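Long-range contact in diphosphomevalonate decarboxylase, putative (Trypanosoma brucei, PDB 2HKE), which probably catalyses the ATP-dependent decarboxylation of (R)-5-diphosphomevalonate to isopentenyl diphosphate in the mevalonate pathway: residues 115-127 with 135-147. The protein carries 1 engineered substitution. Sequence-based numbering, arbitrary orientation.
Sequences SASGYCAMSAALI and NVSMLARLGSGSA. With SO4 (sulfate ion), chain C.
In the N-terminal domain of this GHMP-kinase-type fold, a helical hairpin pairs residues 115-127 with 135-147, and the Cys120–Ala140 step illustrates how small residues bring helices close; Ala116 meets Ala147 just past the end of helix 136-143. The axes approach to 8.3 Å at a crossing angle of 131°. On its other side the first helix lies against strands 5-15 and 48-55. Val136 is a knob in a hole formed by Cys120, Ser123, Ala124 and Ile127; its CG2 lies 3.7 Å from Ala124 CA. Ile127 CD1 presses on the Val136 backbone, while its CG1 meets Leu139 CD2 as the two branches run antiparallel alongside each other. Ser123 OG, turned opposite its own backbone N by a chi1 of 169°, donates to a lone pair of Val136 O, in the carbonyl plane, at 2.8 Å. That oxygen also accepts from Ala140 N, so two donors grip it. Further along, Gly143 CA sits over one face of the Tyr119 ring, 3.9 Å from the centroid, in a CH-pi contact, and helix 76-86 packs against the same tyrosine through Val78 and Met81. Beyond this ring the second segment turns to a sulfate, likely carried over from the crystallisation solution, which Lys22, Tyr19, Thr200 and Arg77 also bind; Gly145 N donates to its O4 at 2.9 Å.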
ATOM      1  N   SER A 115      -5.391  -5.615  -2.271  1.00 35.28           N
ATOM      2  CA  SER A 115      -6.076  -6.161  -1.083  1.00 34.96           C
ATOM      3  C   SER A 115      -6.179  -5.117   0.033  1.00 33.45           C
ATOM      4  O   SER A 115      -7.200  -5.030   0.734  1.00 35.68           O
ATOM      5  CB  SER A 115      -5.367  -7.424  -0.578  1.00 35.99           C
ATOM      6  OG  SER A 115      -4.329  -7.041   0.304  1.00 39.85           O
ATOM      7  N   ALA A 116      -5.152  -4.296   0.179  1.00 31.41           N
ATOM      8  CA  ALA A 116      -5.170  -3.204   1.155  1.00 29.80           C
ATOM      9  C   ALA A 116      -6.343  -2.273   0.890  1.00 28.00           C
ATOM     10  O   ALA A 116      -7.082  -1.893   1.799  1.00 26.77           O
ATOM     11  CB  ALA A 116      -3.889  -2.404   1.075  1.00 30.83           C
ATOM     12  N   SER A 117      -6.480  -1.873  -0.362  1.00 23.97           N
ATOM     13  CA  SER A 117      -7.523  -0.929  -0.725  1.00 22.98           C
ATOM     14  C   SER A 117      -8.906  -1.585  -0.642  1.00 21.99           C
ATOM     15  O   SER A 117      -9.895  -0.956  -0.174  1.00 22.31           O
ATOM     16  CB  SER A 117      -7.206  -0.367  -2.103  1.00 21.84           C
ATOM     17  OG  SER A 117      -7.117  -1.406  -3.071  1.00 22.83           O
ATOM     18  N   GLY A 118      -8.972  -2.848  -1.037  1.00 20.91           N
ATOM     19  CA  GLY A 118     -10.221  -3.607  -1.047  1.00 21.00           C
ATOM     20  C   GLY A 118     -10.814  -3.820   0.331  1.00 20.64           C
ATOM     21  O   GLY A 118     -11.997  -3.586   0.557  1.00 20.33           O
ATOM     22  N   TYR A 119      -9.996  -4.242   1.283  1.00 19.35           N
ATOM     23  CA  TYR A 119     -10.470  -4.434   2.635  1.00 20.02           C
ATOM     24  C   TYR A 119     -10.798  -3.110   3.306  1.00 19.82           C
ATOM     25  O   TYR A 119     -11.733  -3.036   4.121  1.00 20.15           O
ATOM     26  CB  TYR A 119      -9.427  -5.194   3.450  1.00 21.41           C
ATOM     27  CG  TYR A 119      -9.464  -6.667   3.130  1.00 22.89           C
ATOM     28  CD1 TYR A 119     -10.585  -7.410   3.420  1.00 26.55           C
ATOM     29  CD2 TYR A 119      -8.361  -7.323   2.579  1.00 27.18           C
ATOM     30  CE1 TYR A 119     -10.632  -8.775   3.189  1.00 26.90           C
ATOM     31  CE2 TYR A 119      -8.411  -8.714   2.310  1.00 28.35           C
ATOM     32  CZ  TYR A 119      -9.563  -9.403   2.628  1.00 28.02           C
ATOM     33  OH  TYR A 119      -9.707 -10.752   2.413  1.00 34.03           O
ATOM     34  N   CYS A 120     -10.031  -2.080   2.994  1.00 19.08           N
ATOM     35  CA  CYS A 120     -10.351  -0.749   3.544  1.00 19.51           C
ATOM     36  C   CYS A 120     -11.707  -0.265   3.008  1.00 19.87           C
ATOM     37  O   CYS A 120     -12.554   0.189   3.769  1.00 19.84           O
ATOM     38  CB  CYS A 120      -9.279   0.221   3.218  1.00 19.45           C
ATOM     39  SG  CYS A 120      -9.468   1.795   4.056  1.00 23.59           S
ATOM     40  N   ALA A 121     -11.918  -0.357   1.702  1.00 19.36           N
ATOM     41  CA  ALA A 121     -13.201   0.083   1.134  1.00 20.06           C
ATOM     42  C   ALA A 121     -14.357  -0.733   1.726  1.00 20.87           C
ATOM     43  O   ALA A 121     -15.427  -0.183   2.040  1.00 20.93           O
ATOM     44  CB  ALA A 121     -13.150  -0.023  -0.388  1.00 21.06           C
ATOM     45  N   MET A 122     -14.167  -2.040   1.881  1.00 20.54           N
ATOM     46  CA  MET A 122     -15.212  -2.890   2.456  1.00 22.33           C
ATOM     47  C   MET A 122     -15.493  -2.552   3.922  1.00 21.40           C
ATOM     48  O   MET A 122     -16.646  -2.514   4.366  1.00 21.08           O
ATOM     49  CB  MET A 122     -14.807  -4.351   2.321  1.00 21.17           C
ATOM     50  CG  MET A 122     -15.870  -5.300   2.711  1.00 24.70           C
ATOM     51  SD  MET A 122     -15.323  -7.000   2.661  1.00 30.46           S
ATOM     52  CE  MET A 122     -14.607  -7.124   1.020  1.00 31.03           C
ATOM     53  N   SER A 123     -14.426  -2.375   4.691  1.00 21.35           N
ATOM     54  CA  SER A 123     -14.553  -1.917   6.101  1.00 21.23           C
ATOM     55  C   SER A 123     -15.411  -0.651   6.216  1.00 21.36           C
ATOM     56  O   SER A 123     -16.383  -0.603   6.987  1.00 20.90           O
ATOM     57  CB  SER A 123     -13.170  -1.600   6.728  1.00 21.21           C
ATOM     58  OG  SER A 123     -13.369  -0.939   7.971  1.00 20.55           O
ATOM     59  N   ALA A 124     -15.070   0.363   5.437  1.00 19.92           N
ATOM     60  CA  ALA A 124     -15.777   1.646   5.521  1.00 21.27           C
ATOM     61  C   ALA A 124     -17.247   1.525   5.090  1.00 20.76           C
ATOM     62  O   ALA A 124     -18.109   2.086   5.734  1.00 22.65           O
ATOM     63  CB  ALA A 124     -15.081   2.734   4.687  1.00 20.50           C
ATOM     64  N   ALA A 125     -17.515   0.754   4.030  1.00 20.40           N
ATOM     65  CA  ALA A 125     -18.888   0.545   3.541  1.00 20.59           C
ATOM     66  C   ALA A 125     -19.711  -0.208   4.577  1.00 21.23           C
ATOM     67  O   ALA A 125     -20.855   0.148   4.831  1.00 22.16           O
ATOM     68  CB  ALA A 125     -18.877  -0.214   2.175  1.00 20.53           C
ATOM     69  N   LEU A 126     -19.136  -1.240   5.189  1.00 20.80           N
ATOM     70  CA  LEU A 126     -19.834  -2.039   6.160  1.00 20.54           C
ATOM     71  C   LEU A 126     -20.159  -1.243   7.417  1.00 20.66           C
ATOM     72  O   LEU A 126     -21.242  -1.378   7.979  1.00 20.93           O
ATOM     73  CB  LEU A 126     -19.030  -3.277   6.542  1.00 20.28           C
ATOM     74  CG  LEU A 126     -19.013  -4.391   5.512  1.00 19.80           C
ATOM     75  CD1 LEU A 126     -17.917  -5.414   5.828  1.00 24.06           C
ATOM     76  CD2 LEU A 126     -20.409  -5.021   5.423  1.00 21.56           C
ATOM     77  N   ILE A 127     -19.209  -0.449   7.872  1.00 20.58           N
ATOM     78  CA  ILE A 127     -19.358   0.306   9.115  1.00 21.10           C
ATOM     79  C   ILE A 127     -20.496   1.333   8.898  1.00 21.47           C
ATOM     80  O   ILE A 127     -21.305   1.511   9.776  1.00 22.78           O
ATOM     81  CB  ILE A 127     -18.048   1.000   9.528  1.00 20.49           C
ATOM     82  CG1 ILE A 127     -17.083  -0.010  10.167  1.00 20.31           C
ATOM     83  CG2 ILE A 127     -18.294   2.144  10.520  1.00 21.30           C
ATOM     84  CD1 ILE A 127     -15.642   0.464  10.143  1.00 20.51           C
ATOM     85  N   ASN A 135     -14.053   1.701  14.250  1.00 25.56           N
ATOM     86  CA  ASN A 135     -13.502   2.602  13.269  1.00 25.12           C
ATOM     87  C   ASN A 135     -13.005   1.854  12.027  1.00 23.16           C
ATOM     88  O   ASN A 135     -12.717   0.646  12.079  1.00 22.77           O
ATOM     89  CB  ASN A 135     -12.425   3.512  13.863  1.00 26.99           C
ATOM     90  CG  ASN A 135     -11.246   2.739  14.398  1.00 30.66           C
ATOM     91  OD1 ASN A 135     -10.411   2.215  13.644  1.00 28.60           O
ATOM     92  ND2 ASN A 135     -11.183   2.644  15.723  1.00 37.21           N
ATOM     93  N   VAL A 136     -12.943   2.583  10.922  1.00 23.76           N
ATOM     94  CA  VAL A 136     -12.627   1.996   9.659  1.00 22.91           C
ATOM     95  C   VAL A 136     -11.290   1.268   9.753  1.00 22.59           C
ATOM     96  O   VAL A 136     -11.159   0.151   9.204  1.00 21.47           O
ATOM     97  CB  VAL A 136     -12.604   3.050   8.523  1.00 24.64           C
ATOM     98  CG1 VAL A 136     -11.921   2.464   7.239  1.00 22.65           C
ATOM     99  CG2 VAL A 136     -14.038   3.535   8.240  1.00 22.44           C
ATOM    100  N   SER A 137     -10.314   1.930  10.364  1.00 21.91           N
ATOM    101  CA  SER A 137      -8.961   1.372  10.421  1.00 22.20           C
ATOM    102  C   SER A 137      -8.915   0.006  11.143  1.00 21.57           C
ATOM    103  O   SER A 137      -8.344  -0.969  10.618  1.00 20.00           O
ATOM    104  CB  SER A 137      -7.994   2.388  11.012  1.00 22.16           C
ATOM    105  OG  SER A 137      -6.703   1.861  11.120  1.00 23.11           O
ATOM    106  N   MET A 138      -9.526  -0.096  12.338  1.00 21.93           N
ATOM    107  CA  MET A 138      -9.489  -1.348  13.081  1.00 23.94           C
ATOM    108  C   MET A 138     -10.253  -2.483  12.454  1.00 22.84           C
ATOM    109  O   MET A 138      -9.824  -3.632  12.555  1.00 22.43           O
ATOM    110  CB  MET A 138      -9.940  -1.138  14.530  1.00 24.53           C
ATOM    111  CG  MET A 138      -8.912  -0.293  15.297  1.00 28.09           C
ATOM    112  SD  MET A 138      -9.427  -0.063  17.041  1.00 36.55           S
ATOM    113  CE  MET A 138     -10.332  -1.595  17.245  1.00 33.48           C
ATOM    114  N   LEU A 139     -11.354  -2.189  11.783  1.00 21.45           N
ATOM    115  CA  LEU A 139     -12.052  -3.267  11.064  1.00 21.03           C
ATOM    116  C   LEU A 139     -11.279  -3.709   9.824  1.00 19.65           C
ATOM    117  O   LEU A 139     -11.209  -4.892   9.516  1.00 20.14           O
ATOM    118  CB  LEU A 139     -13.446  -2.790  10.678  1.00 20.91           C
ATOM    119  CG  LEU A 139     -14.320  -3.891  10.151  1.00 22.26           C
ATOM    120  CD1 LEU A 139     -14.577  -4.941  11.193  1.00 24.43           C
ATOM    121  CD2 LEU A 139     -15.632  -3.289   9.582  1.00 22.88           C
ATOM    122  N   ALA A 140     -10.714  -2.751   9.100  1.00 19.07           N
ATOM    123  CA  ALA A 140      -9.914  -3.025   7.910  1.00 18.75           C
ATOM    124  C   ALA A 140      -8.718  -3.927   8.274  1.00 18.11           C
ATOM    125  O   ALA A 140      -8.408  -4.834   7.533  1.00 17.31           O
ATOM    126  CB  ALA A 140      -9.431  -1.721   7.301  1.00 17.83           C
ATOM    127  N   ARG A 141      -8.128  -3.689   9.453  1.00 17.73           N
ATOM    128  CA  ARG A 141      -6.959  -4.433   9.972  1.00 18.05           C
ATOM    129  C   ARG A 141      -7.239  -5.908  10.062  1.00 17.63           C
ATOM    130  O   ARG A 141      -6.380  -6.741   9.748  1.00 18.93           O
ATOM    131  CB  ARG A 141      -6.614  -3.902  11.369  1.00 17.60           C
ATOM    132  CG  ARG A 141      -5.250  -4.304  11.840  1.00 18.62           C
ATOM    133  CD  ARG A 141      -5.083  -4.154  13.329  1.00 17.30           C
ATOM    134  NE  ARG A 141      -5.841  -5.166  14.044  1.00 16.96           N
ATOM    135  CZ  ARG A 141      -6.740  -4.960  14.987  1.00 18.81           C
ATOM    136  NH1 ARG A 141      -6.992  -3.743  15.464  1.00 20.82           N
ATOM    137  NH2 ARG A 141      -7.299  -5.990  15.571  1.00 21.09           N
ATOM    138  N   LEU A 142      -8.474  -6.243  10.454  1.00 18.60           N
ATOM    139  CA  LEU A 142      -8.913  -7.646  10.505  1.00 18.60           C
ATOM    140  C   LEU A 142      -8.875  -8.368   9.151  1.00 19.66           C
ATOM    141  O   LEU A 142      -8.804  -9.592   9.099  1.00 22.87           O
ATOM    142  CB  LEU A 142     -10.331  -7.743  11.082  1.00 17.71           C
ATOM    143  CG  LEU A 142     -10.383  -7.416  12.577  1.00 18.04           C
ATOM    144  CD1 LEU A 142     -11.866  -7.396  13.033  1.00 19.71           C
ATOM    145  CD2 LEU A 142      -9.550  -8.355  13.496  1.00 19.87           C
ATOM    146  N   GLY A 143      -9.090  -7.612   8.086  1.00 20.39           N
ATOM    147  CA  GLY A 143      -9.109  -8.121   6.751  1.00 19.64           C
ATOM    148  C   GLY A 143      -7.714  -8.211   6.217  1.00 21.13           C
ATOM    149  O   GLY A 143      -7.369  -9.234   5.669  1.00 22.24           O
ATOM    150  N   SER A 144      -6.928  -7.146   6.369  1.00 20.65           N
ATOM    151  CA  SER A 144      -5.506  -7.127   5.972  1.00 21.79           C
ATOM    152  C   SER A 144      -4.805  -6.065   6.779  1.00 21.22           C
ATOM    153  O   SER A 144      -5.268  -4.935   6.903  1.00 20.39           O
ATOM    154  CB  SER A 144      -5.295  -6.814   4.466  1.00 23.37           C
ATOM    155  OG  SER A 144      -3.920  -6.862   4.182  1.00 29.77           O
ATOM    156  N   GLY A 145      -3.629  -6.376   7.288  1.00 20.19           N
ATOM    157  CA  GLY A 145      -2.941  -5.394   8.114  1.00 20.90           C
ATOM    158  C   GLY A 145      -2.712  -4.080   7.395  1.00 20.93           C
ATOM    159  O   GLY A 145      -3.060  -3.019   7.905  1.00 21.67           O
ATOM    160  N   SER A 146      -2.195  -4.130   6.177  1.00 20.12           N
ATOM    161  CA  SER A 146      -1.892  -2.874   5.490  1.00 20.38           C
ATOM    162  C   SER A 146      -3.173  -2.096   5.122  1.00 18.90           C
ATOM    163  O   SER A 146      -3.112  -0.892   4.954  1.00 18.92           O
ATOM    164  CB  SER A 146      -0.985  -3.162   4.303  1.00 21.45           C
ATOM    165  OG  SER A 146      -1.744  -3.571   3.219  1.00 29.65           O
ATOM    166  N   ALA A 147      -4.341  -2.759   5.081  1.00 18.66           N
ATOM    167  CA  ALA A 147      -5.611  -2.041   4.809  1.00 18.70           C
ATOM    168  C   ALA A 147      -5.887  -0.991   5.854  1.00 19.16           C
ATOM    169  O   ALA A 147      -6.521   0.036   5.583  1.00 19.86           O
ATOM    170  CB  ALA A 147      -6.824  -3.015   4.694  1.00 18.91           C
TER
HETATM  171  S   SO4 C 381      -1.836  -9.615   6.223  1.00 23.93           S
HETATM  172  O1  SO4 C 381      -1.527 -10.956   6.676  1.00 24.28           O
HETATM  173  O2  SO4 C 381      -0.767  -9.121   5.386  1.00 24.08           O
HETATM  174  O3  SO4 C 381      -3.067  -9.619   5.441  1.00 22.99           O
HETATM  175  O4  SO4 C 381      -1.961  -8.721   7.377  1.00 23.69           O